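Local structure of kojibiose phosphorylase (Gut metagenome, 6W0P) at residues Tyr64-Lys69 against Asn402-Cys407; Ala367-Ile372 against Tyr428-Ile433; Leu318-Gln323 against Glu662-Thr667. The protein belongs to glycoside hydrolase family 65, whose members combine an N-terminal beta domain, an (alpha/alpha)6-barrel catalytic domain and a small C-terminal beta domain. One frame throughout, in Å; residues are numbered along the deposited sequence.

Along the chain the segments run 64-69, 318-323, 367-372, 402-407, 428-433 and 662-667, so interaction 1 crosses both others, whereas both segments of interaction 2 fall between those of interaction 3. Interaction 1 lies near the surface and joins strand 64-66 of the N-terminal region to a loop of the catalytic region. Interactions 2 and 3 belong wholly to the helical catalytic region: the former pairs helices 365-376 and 418-434, the latter sets helix 308-324 against the start of helix 666-680. The centres stand 20 to 27 Å apart, and the nearest atoms of any two contacts about 8 Å or more. One contact bridges two regions; the other two pack the helical one.

Interaction 1: Tyr64-Lys69 against Asn402-Cys407; sequences YEYALK and NGKEAC
Asn402 reaches across to two tyrosines of the 64-69 segment. Its CB sits over one face of the Tyr64 ring, 3.9 Å from the ring centroid, as a CH-pi contact displaced toward the hydroxyl end; its closest ring atom is Tyr64 CZ. A chi1 of 79°, with CG between the backbone N and the carbonyl carbon, sends the amide toward the tyrosine hydroxyls. The amide plane stands steeply, 74°, to the Tyr64 ring. From CG the two branches part. OD1 turns back to its own loop and accepts from Lys404 N at 2.9 Å, closing an Asx turn. ND2 goes to the tyrosines: it donates to Tyr64 OH at 3.0 Å, almost straight and in the amide plane, and makes a weak, bent bond to Tyr66 OH at 2.9 Å. Lys404, its chain extended beyond CG, brings NZ to the same Tyr66 OH at 3.1 Å. Asn402 N bonds to His83 NE2 of strand 83-85, whose ring also meets that of Tyr64.

A flipped amide would set NH2 against the Lys404 N-H, so the Asx turn fixes which end is which. Tyr66 OH accepts from two nitrogens, one of them a lysine ammonium that would tend to polarise the phenol. The link between the N-terminal and catalytic regions rests here on side-chain polar bonds plus one CH-pi contact.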
loop_
_atom_site.group_PDB
_atom_site.type_symbol
_atom_site.label_atom_id
_atom_site.label_comp_id
_atom_site.label_asym_id
_atom_site.label_seq_id
_atom_site.Cartn_x
_atom_site.Cartn_y
_atom_site.Cartn_z
ATOM N N TYR A 64 -22.242 0.428 14.403
ATOM C CA TYR A 64 -20.946 0.164 13.747
ATOM C C TYR A 64 -19.904 -0.109 14.823
ATOM O O TYR A 64 -20.124 0.271 16.010
ATOM C CB TYR A 64 -20.559 1.362 12.882
ATOM C CG TYR A 64 -19.935 2.504 13.637
ATOM C CD1 TYR A 64 -20.709 3.465 14.263
ATOM C CD2 TYR A 64 -18.559 2.615 13.732
ATOM C CE1 TYR A 64 -20.127 4.500 14.978
ATOM C CE2 TYR A 64 -17.962 3.646 14.432
ATOM C CZ TYR A 64 -18.746 4.589 15.064
ATOM O OH TYR A 64 -18.140 5.609 15.742
ATOM N N GLU A 65 -18.821 -0.768 14.417
ATOM C CA GLU A 65 -17.620 -0.999 15.249
ATOM C C GLU A 65 -16.371 -0.708 14.414
ATOM O O GLU A 65 -16.465 -0.683 13.162
ATOM C CB GLU A 65 -17.557 -2.438 15.773
ATOM C CG GLU A 65 -17.870 -2.550 17.249
ATOM C CD GLU A 65 -17.131 -1.563 18.131
ATOM O OE1 GLU A 65 -17.774 -0.994 19.026
ATOM O OE2 GLU A 65 -15.925 -1.356 17.908
ATOM N N TYR A 66 -15.242 -0.578 15.110
ATOM C CA TYR A 66 -13.892 -0.469 14.517
ATOM C C TYR A 66 -13.283 -1.864 14.347
ATOM O O TYR A 66 -13.721 -2.840 15.001
ATOM C CB TYR A 66 -13.040 0.438 15.395
ATOM C CG TYR A 66 -13.376 1.900 15.305
ATOM C CD1 TYR A 66 -12.909 2.673 14.249
ATOM C CD2 TYR A 66 -14.124 2.528 16.285
ATOM C CE1 TYR A 66 -13.189 4.028 14.160
ATOM C CE2 TYR A 66 -14.401 3.886 16.219
ATOM C CZ TYR A 66 -13.939 4.638 15.152
ATOM O OH TYR A 66 -14.207 5.975 15.069
ATOM N N ALA A 67 -12.293 -1.970 13.460
ATOM C CA ALA A 67 -11.420 -3.156 13.376
ATOM C C ALA A 67 -10.883 -3.456 14.778
ATOM O O ALA A 67 -10.583 -2.507 15.508
ATOM C CB ALA A 67 -10.306 -2.923 12.394
ATOM N N LEU A 68 -10.744 -4.731 15.129
ATOM C CA LEU A 68 -10.334 -5.184 16.492
ATOM C C LEU A 68 -8.890 -4.769 16.796
ATOM O O LEU A 68 -8.591 -4.464 17.987
ATOM C CB LEU A 68 -10.486 -6.703 16.559
ATOM C CG LEU A 68 -11.925 -7.203 16.511
ATOM C CD1 LEU A 68 -11.968 -8.725 16.419
ATOM C CD2 LEU A 68 -12.693 -6.699 17.723
ATOM N N LYS A 69 -8.037 -4.799 15.766
ATOM C CA LYS A 69 -6.605 -4.416 15.828
ATOM C C LYS A 69 -6.287 -3.408 14.717
ATOM O O LYS A 69 -6.767 -3.598 13.580
ATOM C CB LYS A 69 -5.715 -5.660 15.696
ATOM C CG LYS A 69 -5.531 -6.190 14.277
ATOM C CD LYS A 69 -5.063 -7.634 14.210
ATOM C CE LYS A 69 -4.332 -7.966 12.921
ATOM N NZ LYS A 69 -3.655 -9.284 13.000
ATOM N N ASN A 402 -19.371 6.590 9.938
ATOM C CA ASN A 402 -19.399 7.470 11.145
ATOM C C ASN A 402 -18.853 8.867 10.818
ATOM O O ASN A 402 -18.908 9.719 11.716
ATOM C CB ASN A 402 -18.721 6.837 12.363
ATOM C CG ASN A 402 -17.211 6.916 12.326
ATOM O OD1 ASN A 402 -16.653 7.273 11.284
ATOM N ND2 ASN A 402 -16.554 6.561 13.437
ATOM N N GLY A 403 -18.406 9.104 9.576
ATOM C CA GLY A 403 -17.870 10.395 9.103
ATOM C C GLY A 403 -16.356 10.369 8.954
ATOM O O GLY A 403 -15.794 11.247 8.237
ATOM N N LYS A 404 -15.690 9.431 9.620
ATOM C CA LYS A 404 -14.219 9.262 9.509
ATOM C C LYS A 404 -13.895 8.461 8.246
ATOM O O LYS A 404 -14.722 7.616 7.832
ATOM C CB LYS A 404 -13.630 8.540 10.722
ATOM C CG LYS A 404 -13.765 9.308 12.021
ATOM C CD LYS A 404 -12.994 8.692 13.147
ATOM C CE LYS A 404 -13.045 9.564 14.384
ATOM N NZ LYS A 404 -12.914 8.739 15.606
ATOM N N GLU A 405 -12.706 8.679 7.689
ATOM C CA GLU A 405 -12.251 7.884 6.528
ATOM C C GLU A 405 -12.164 6.413 6.967
ATOM O O GLU A 405 -11.522 6.132 7.982
ATOM C CB GLU A 405 -10.935 8.423 5.976
ATOM C CG GLU A 405 -10.487 7.686 4.733
ATOM C CD GLU A 405 -11.486 7.795 3.597
ATOM O OE1 GLU A 405 -11.496 8.853 2.948
ATOM O OE2 GLU A 405 -12.268 6.841 3.385
ATOM N N ALA A 406 -12.810 5.512 6.229
ATOM C CA ALA A 406 -12.744 4.052 6.470
ATOM C C ALA A 406 -11.896 3.366 5.392
ATOM O O ALA A 406 -11.494 2.219 5.587
ATOM C CB ALA A 406 -14.136 3.473 6.542
ATOM N N CYS A 407 -11.638 4.032 4.277
ATOM C CA CYS A 407 -10.806 3.511 3.171
ATOM C C CYS A 407 -9.326 3.617 3.557
ATOM O O CYS A 407 -8.828 4.747 3.767
ATOM C CB CYS A 407 -11.062 4.292 1.894
ATOM S SG CYS A 407 -9.948 3.795 0.564
#

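Interaction 2: Ala367-Ile372 against Tyr428-Ile433; sequences AAKDLI and YHYMKI
Tyr430 carries this contact for its helix, reaching across to Ala368, Lys369 and Ile372, which line the facing side of the other. Its CG is anti to the backbone N (chi1 177°), which sends the ring out from helix 418-434 and along the flank of helix 365-376. The tight packing is found at the two ends of the side chain. At the root, the Ile372 CD1 methyl presses on Tyr430 CB at 3.6 Å and lies nearly as close to CG, while other Ile372 contacts, with Ala426, Ile427 and Phe439, make this a buried, apolar side. At the far end, Lys369 runs past the phenol oxygen: its CD comes to 3.4 Å from Tyr430 OH, and its CB is almost as near. The Lys369 chain bends at chi2 and chi3, folding its methylenes past the oxygen before NZ carries on to a salt bridge with Asp436.

Between these ends the fit is slacker. Ala368 CB gets no closer than 4.3 Å to Tyr430 CD1. The solvent side is that of Lys369, which is partly exposed while the other three touching residues are buried. The phenol oxygen is satisfied: Tyr430 OH hydrogen-bonds to Asp436 OD2 and to Gln365 NE2; Asp436 thus serves the hydroxyl and the ammonium together. Phe439 of helix 437-458 meets the Tyr430 ring edge-to-face.

The short helical segments run nearly antiparallel, at 155°, with axes 10.7 Å apart at closest approach. That wide spacing suits a large aromatic wedge, and antiparallel neighbours of this kind are what build the (alpha/alpha)6 barrel of family 65 catalytic domains.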
loop_
_atom_site.group_PDB
_atom_site.type_symbol
_atom_site.label_atom_id
_atom_site.label_comp_id
_atom_site.label_asym_id
_atom_site.label_seq_id
_atom_site.Cartn_x
_atom_site.Cartn_y
_atom_site.Cartn_z
ATOM N N ALA A 367 -36.303 12.986 2.551
ATOM C CA ALA A 367 -35.241 12.004 2.257
ATOM C C ALA A 367 -34.048 12.718 1.606
ATOM O O ALA A 367 -32.921 12.533 2.109
ATOM C CB ALA A 367 -35.783 10.885 1.408
ATOM N N ALA A 368 -34.268 13.525 0.563
ATOM C CA ALA A 368 -33.194 14.297 -0.116
ATOM C C ALA A 368 -32.446 15.155 0.914
ATOM O O ALA A 368 -31.216 15.101 0.965
ATOM C CB ALA A 368 -33.758 15.155 -1.221
ATOM N N LYS A 369 -33.172 15.929 1.715
ATOM C CA LYS A 369 -32.565 16.839 2.728
ATOM C C LYS A 369 -31.802 16.022 3.785
ATOM O O LYS A 369 -30.712 16.457 4.180
ATOM C CB LYS A 369 -33.645 17.735 3.347
ATOM C CG LYS A 369 -33.231 18.509 4.592
ATOM C CD LYS A 369 -33.874 19.891 4.735
ATOM C CE LYS A 369 -35.026 19.944 5.725
ATOM N NZ LYS A 369 -35.844 21.173 5.542
ATOM N N ASP A 370 -32.330 14.863 4.202
ATOM C CA ASP A 370 -31.718 14.003 5.251
ATOM C C ASP A 370 -30.394 13.426 4.750
ATOM O O ASP A 370 -29.427 13.404 5.550
ATOM C CB ASP A 370 -32.690 12.946 5.771
ATOM C CG ASP A 370 -33.580 13.466 6.894
ATOM O OD1 ASP A 370 -33.432 14.646 7.225
ATOM O OD2 ASP A 370 -34.427 12.695 7.425
ATOM N N LEU A 371 -30.325 13.017 3.480
ATOM C CA LEU A 371 -29.055 12.565 2.858
ATOM C C LEU A 371 -27.977 13.645 3.024
ATOM O O LEU A 371 -26.852 13.277 3.408
ATOM C CB LEU A 371 -29.276 12.212 1.387
ATOM C CG LEU A 371 -29.910 10.852 1.173
ATOM C CD1 LEU A 371 -30.208 10.610 -0.295
ATOM C CD2 LEU A 371 -29.009 9.760 1.710
ATOM N N ILE A 372 -28.294 14.927 2.795
ATOM C CA ILE A 372 -27.310 16.037 2.987
ATOM C C ILE A 372 -27.061 16.276 4.488
ATOM O O ILE A 372 -25.906 16.548 4.843
ATOM C CB ILE A 372 -27.763 17.283 2.234
ATOM C CG1 ILE A 372 -27.831 17.003 0.734
ATOM C CG2 ILE A 372 -26.864 18.462 2.532
ATOM C CD1 ILE A 372 -28.940 17.762 0.024
ATOM N N TYR A 428 -26.148 22.165 -3.969
ATOM C CA TYR A 428 -26.521 22.862 -5.225
ATOM C C TYR A 428 -27.734 22.197 -5.896
ATOM O O TYR A 428 -28.696 22.889 -6.259
ATOM C CB TYR A 428 -25.316 22.891 -6.158
ATOM C CG TYR A 428 -25.620 23.259 -7.585
ATOM C CD1 TYR A 428 -25.838 24.575 -7.967
ATOM C CD2 TYR A 428 -25.663 22.284 -8.570
ATOM C CE1 TYR A 428 -26.118 24.908 -9.285
ATOM C CE2 TYR A 428 -25.924 22.604 -9.893
ATOM C CZ TYR A 428 -26.157 23.918 -10.251
ATOM O OH TYR A 428 -26.402 24.186 -11.572
ATOM N N HIS A 429 -27.713 20.877 -6.065
ATOM C CA HIS A 429 -28.806 20.121 -6.727
ATOM C C HIS A 429 -30.087 20.263 -5.896
ATOM O O HIS A 429 -31.163 20.518 -6.465
ATOM C CB HIS A 429 -28.370 18.667 -6.973
ATOM C CG HIS A 429 -29.101 17.992 -8.080
ATOM N ND1 HIS A 429 -28.871 16.671 -8.412
ATOM C CD2 HIS A 429 -30.095 18.424 -8.877
ATOM C CE1 HIS A 429 -29.676 16.337 -9.407
ATOM N NE2 HIS A 429 -30.448 17.392 -9.709
ATOM N N TYR A 430 -29.954 20.165 -4.578
ATOM C CA TYR A 430 -31.070 20.265 -3.615
ATOM C C TYR A 430 -31.739 21.645 -3.731
ATOM O O TYR A 430 -32.994 21.738 -3.787
ATOM C CB TYR A 430 -30.555 20.053 -2.194
ATOM C CG TYR A 430 -31.637 20.209 -1.166
ATOM C CD1 TYR A 430 -32.678 19.302 -1.130
ATOM C CD2 TYR A 430 -31.653 21.267 -0.268
ATOM C CE1 TYR A 430 -33.708 19.423 -0.213
ATOM C CE2 TYR A 430 -32.671 21.396 0.663
ATOM C CZ TYR A 430 -33.711 20.477 0.677
ATOM O OH TYR A 430 -34.743 20.560 1.555
ATOM N N MET A 431 -30.915 22.697 -3.726
ATOM C CA MET A 431 -31.388 24.097 -3.807
ATOM C C MET A 431 -32.008 24.303 -5.195
ATOM O O MET A 431 -33.002 25.038 -5.291
ATOM C CB MET A 431 -30.243 25.089 -3.561
ATOM C CG MET A 431 -29.706 25.015 -2.136
ATOM S SD MET A 431 -30.949 25.484 -0.874
ATOM C CE MET A 431 -31.181 27.205 -1.324
ATOM N N LYS A 432 -31.483 23.633 -6.218
ATOM C CA LYS A 432 -31.989 23.797 -7.597
ATOM C C LYS A 432 -33.399 23.192 -7.705
ATOM O O LYS A 432 -34.194 23.730 -8.461
ATOM C CB LYS A 432 -31.014 23.178 -8.596
ATOM C CG LYS A 432 -31.446 23.315 -10.046
ATOM C CD LYS A 432 -30.817 22.291 -10.948
ATOM C CE LYS A 432 -29.643 22.804 -11.755
ATOM N NZ LYS A 432 -29.170 21.752 -12.694
ATOM N N ILE A 433 -33.714 22.136 -6.956
ATOM C CA ILE A 433 -35.064 21.504 -6.999
ATOM C C ILE A 433 -36.010 22.210 -6.015
ATOM O O ILE A 433 -37.187 22.348 -6.362
ATOM C CB ILE A 433 -34.964 19.988 -6.737
ATOM C CG1 ILE A 433 -34.007 19.290 -7.709
ATOM C CG2 ILE A 433 -36.343 19.356 -6.757
ATOM C CD1 ILE A 433 -34.321 19.522 -9.178
#

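Interaction 3: Leu318-Gln323 against Glu662-Thr667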
loop_
_atom_site.group_PDB
_atom_site.type_symbol
_atom_site.label_atom_id
_atom_site.label_comp_id
_atom_site.label_asym_id
_atom_site.label_seq_id
_atom_site.Cartn_x
_atom_site.Cartn_y
_atom_site.Cartn_z
ATOM N N LEU A 318 -37.117 0.322 -7.672
ATOM C CA LEU A 318 -37.846 1.357 -6.898
ATOM C C LEU A 318 -38.104 0.834 -5.466
ATOM O O LEU A 318 -37.925 1.610 -4.498
ATOM C CB LEU A 318 -39.139 1.762 -7.610
ATOM C CG LEU A 318 -38.944 2.353 -9.007
ATOM C CD1 LEU A 318 -40.235 2.951 -9.536
ATOM C CD2 LEU A 318 -37.839 3.399 -9.028
ATOM N N PHE A 319 -38.485 -0.433 -5.336
ATOM C CA PHE A 319 -38.783 -1.055 -4.023
ATOM C C PHE A 319 -37.566 -0.929 -3.107
ATOM O O PHE A 319 -37.731 -0.483 -1.952
ATOM C CB PHE A 319 -39.258 -2.495 -4.205
ATOM C CG PHE A 319 -39.486 -3.211 -2.900
ATOM C CD1 PHE A 319 -40.681 -3.061 -2.224
ATOM C CD2 PHE A 319 -38.491 -3.983 -2.340
ATOM C CE1 PHE A 319 -40.883 -3.694 -1.011
ATOM C CE2 PHE A 319 -38.703 -4.635 -1.137
ATOM C CZ PHE A 319 -39.890 -4.481 -0.470
ATOM N N GLN A 320 -36.383 -1.311 -3.593
ATOM C CA GLN A 320 -35.113 -1.265 -2.812
ATOM C C GLN A 320 -34.685 0.181 -2.500
ATOM O O GLN A 320 -34.034 0.406 -1.447
ATOM C CB GLN A 320 -34.003 -2.019 -3.551
ATOM C CG GLN A 320 -34.221 -3.527 -3.600
ATOM C CD GLN A 320 -34.301 -4.156 -2.223
ATOM O OE1 GLN A 320 -33.973 -3.546 -1.197
ATOM N NE2 GLN A 320 -34.750 -5.399 -2.189
ATOM N N MET A 321 -34.968 1.128 -3.390
ATOM C CA MET A 321 -34.630 2.554 -3.160
ATOM C C MET A 321 -35.473 3.051 -1.984
ATOM O O MET A 321 -34.934 3.759 -1.159
ATOM C CB MET A 321 -34.890 3.451 -4.380
ATOM C CG MET A 321 -33.942 3.217 -5.561
ATOM S SD MET A 321 -32.239 3.637 -5.170
ATOM C CE MET A 321 -32.324 5.417 -5.368
ATOM N N ILE A 322 -36.743 2.683 -1.937
ATOM C CA ILE A 322 -37.707 3.124 -0.890
ATOM C C ILE A 322 -37.302 2.444 0.433
ATOM O O ILE A 322 -37.423 3.078 1.512
ATOM C CB ILE A 322 -39.172 2.834 -1.330
ATOM C CG1 ILE A 322 -39.552 3.637 -2.588
ATOM C CG2 ILE A 322 -40.111 3.144 -0.186
ATOM C CD1 ILE A 322 -40.796 3.162 -3.409
ATOM N N GLN A 323 -36.823 1.203 0.364
ATOM C CA GLN A 323 -36.347 0.419 1.545
ATOM C C GLN A 323 -35.048 1.013 2.093
ATOM O O GLN A 323 -34.894 1.071 3.337
ATOM C CB GLN A 323 -36.134 -1.054 1.189
ATOM C CG GLN A 323 -37.434 -1.851 1.095
ATOM C CD GLN A 323 -37.258 -3.321 1.380
ATOM O OE1 GLN A 323 -38.035 -3.899 2.121
ATOM N NE2 GLN A 323 -36.238 -3.925 0.800
ATOM N N GLU A 662 -23.277 -11.232 -2.072
ATOM C CA GLU A 662 -22.734 -10.305 -1.044
ATOM C C GLU A 662 -23.776 -9.249 -0.663
ATOM O O GLU A 662 -23.646 -8.636 0.428
ATOM C CB GLU A 662 -21.507 -9.540 -1.553
ATOM C CG GLU A 662 -20.262 -10.377 -1.809
ATOM C CD GLU A 662 -19.120 -9.587 -2.442
ATOM O OE1 GLU A 662 -19.134 -8.348 -2.371
ATOM O OE2 GLU A 662 -18.226 -10.201 -3.038
ATOM N N GLY A 663 -24.753 -8.997 -1.525
ATOM C CA GLY A 663 -25.679 -7.864 -1.327
ATOM C C GLY A 663 -26.104 -7.272 -2.650
ATOM O O GLY A 663 -25.554 -7.667 -3.698
ATOM N N ILE A 664 -27.123 -6.429 -2.612
ATOM C CA ILE A 664 -27.639 -5.724 -3.818
ATOM C C ILE A 664 -26.681 -4.558 -4.082
ATOM O O ILE A 664 -25.960 -4.145 -3.117
ATOM C CB ILE A 664 -29.098 -5.271 -3.603
ATOM C CG1 ILE A 664 -29.232 -4.214 -2.501
ATOM C CG2 ILE A 664 -29.992 -6.463 -3.330
ATOM C CD1 ILE A 664 -30.654 -3.779 -2.275
ATOM N N HIS A 665 -26.652 -4.073 -5.320
ATOM C CA HIS A 665 -25.812 -2.941 -5.777
ATOM C C HIS A 665 -26.657 -1.657 -5.834
ATOM O O HIS A 665 -27.385 -1.435 -6.831
ATOM C CB HIS A 665 -25.199 -3.263 -7.132
ATOM C CG HIS A 665 -24.356 -4.481 -7.169
ATOM N ND1 HIS A 665 -24.890 -5.727 -7.117
ATOM C CD2 HIS A 665 -23.028 -4.633 -7.330
ATOM C CE1 HIS A 665 -23.926 -6.609 -7.228
ATOM N NE2 HIS A 665 -22.782 -5.967 -7.355
ATOM N N MET A 666 -26.529 -0.836 -4.799
ATOM C CA MET A 666 -27.439 0.295 -4.534
ATOM C C MET A 666 -27.306 1.319 -5.678
ATOM O O MET A 666 -28.327 1.755 -6.199
ATOM C CB MET A 666 -27.070 0.901 -3.180
ATOM C CG MET A 666 -28.240 1.372 -2.361
ATOM S SD MET A 666 -29.569 0.164 -2.253
ATOM C CE MET A 666 -30.845 1.119 -3.065
ATOM N N THR A 667 -26.088 1.679 -6.074
ATOM C CA THR A 667 -25.848 2.687 -7.145
ATOM C C THR A 667 -26.412 2.166 -8.471
ATOM O O THR A 667 -27.025 2.941 -9.199
ATOM C CB THR A 667 -24.372 3.052 -7.298
ATOM O OG1 THR A 667 -24.033 3.764 -6.122
ATOM C CG2 THR A 667 -24.110 3.946 -8.490
#
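Gln320 OE1, which faces the tip of Ile664, takes a hydrogen bond from Gln323 NE2 at 3.0 Å. The donor comes in from above the carbonyl plane of Gln320, 46° out of it, while the bond stays within the amide plane of Gln323. That same NE2 also bonds to Ser34 O, and Gln323 OE1 accepts from Gly36 N, so Gln323 is held by groups beyond the helix and in turn steadies Gln320. Against this amide lies the Ile664 CD1 methyl, 3.5 Å from Gln320 OE1 and 3.7 Å from Gln320 CD. Gln320 bends at chi2 (-60°), and its CG and CB also pass beside the methyl, which is therefore met along the length of the glutamine.

The setting is the core of the (alpha/alpha)6-barrel catalytic domain, where helix 308-324 packs on the turn that opens helix 666-680. His665 occupies the N-cap position of that helix, and its ND1 is hydrogen-bonded to Asp652. Just before it, Ile664 N bonds to Thr340 OG1.

Beside this, at the next residue of helix 308-324, two methionines meet. Met666 is bent at chi2 and chi3, so its CE swings over to helix 308-324, where it touches Met321 SD at 3.6 Å and the backbone Gln320 O at the same distance. The Met321 side chain also rests on Ile669 and Ala670 of helix 666-680 and on Phe359 of helix 351-361.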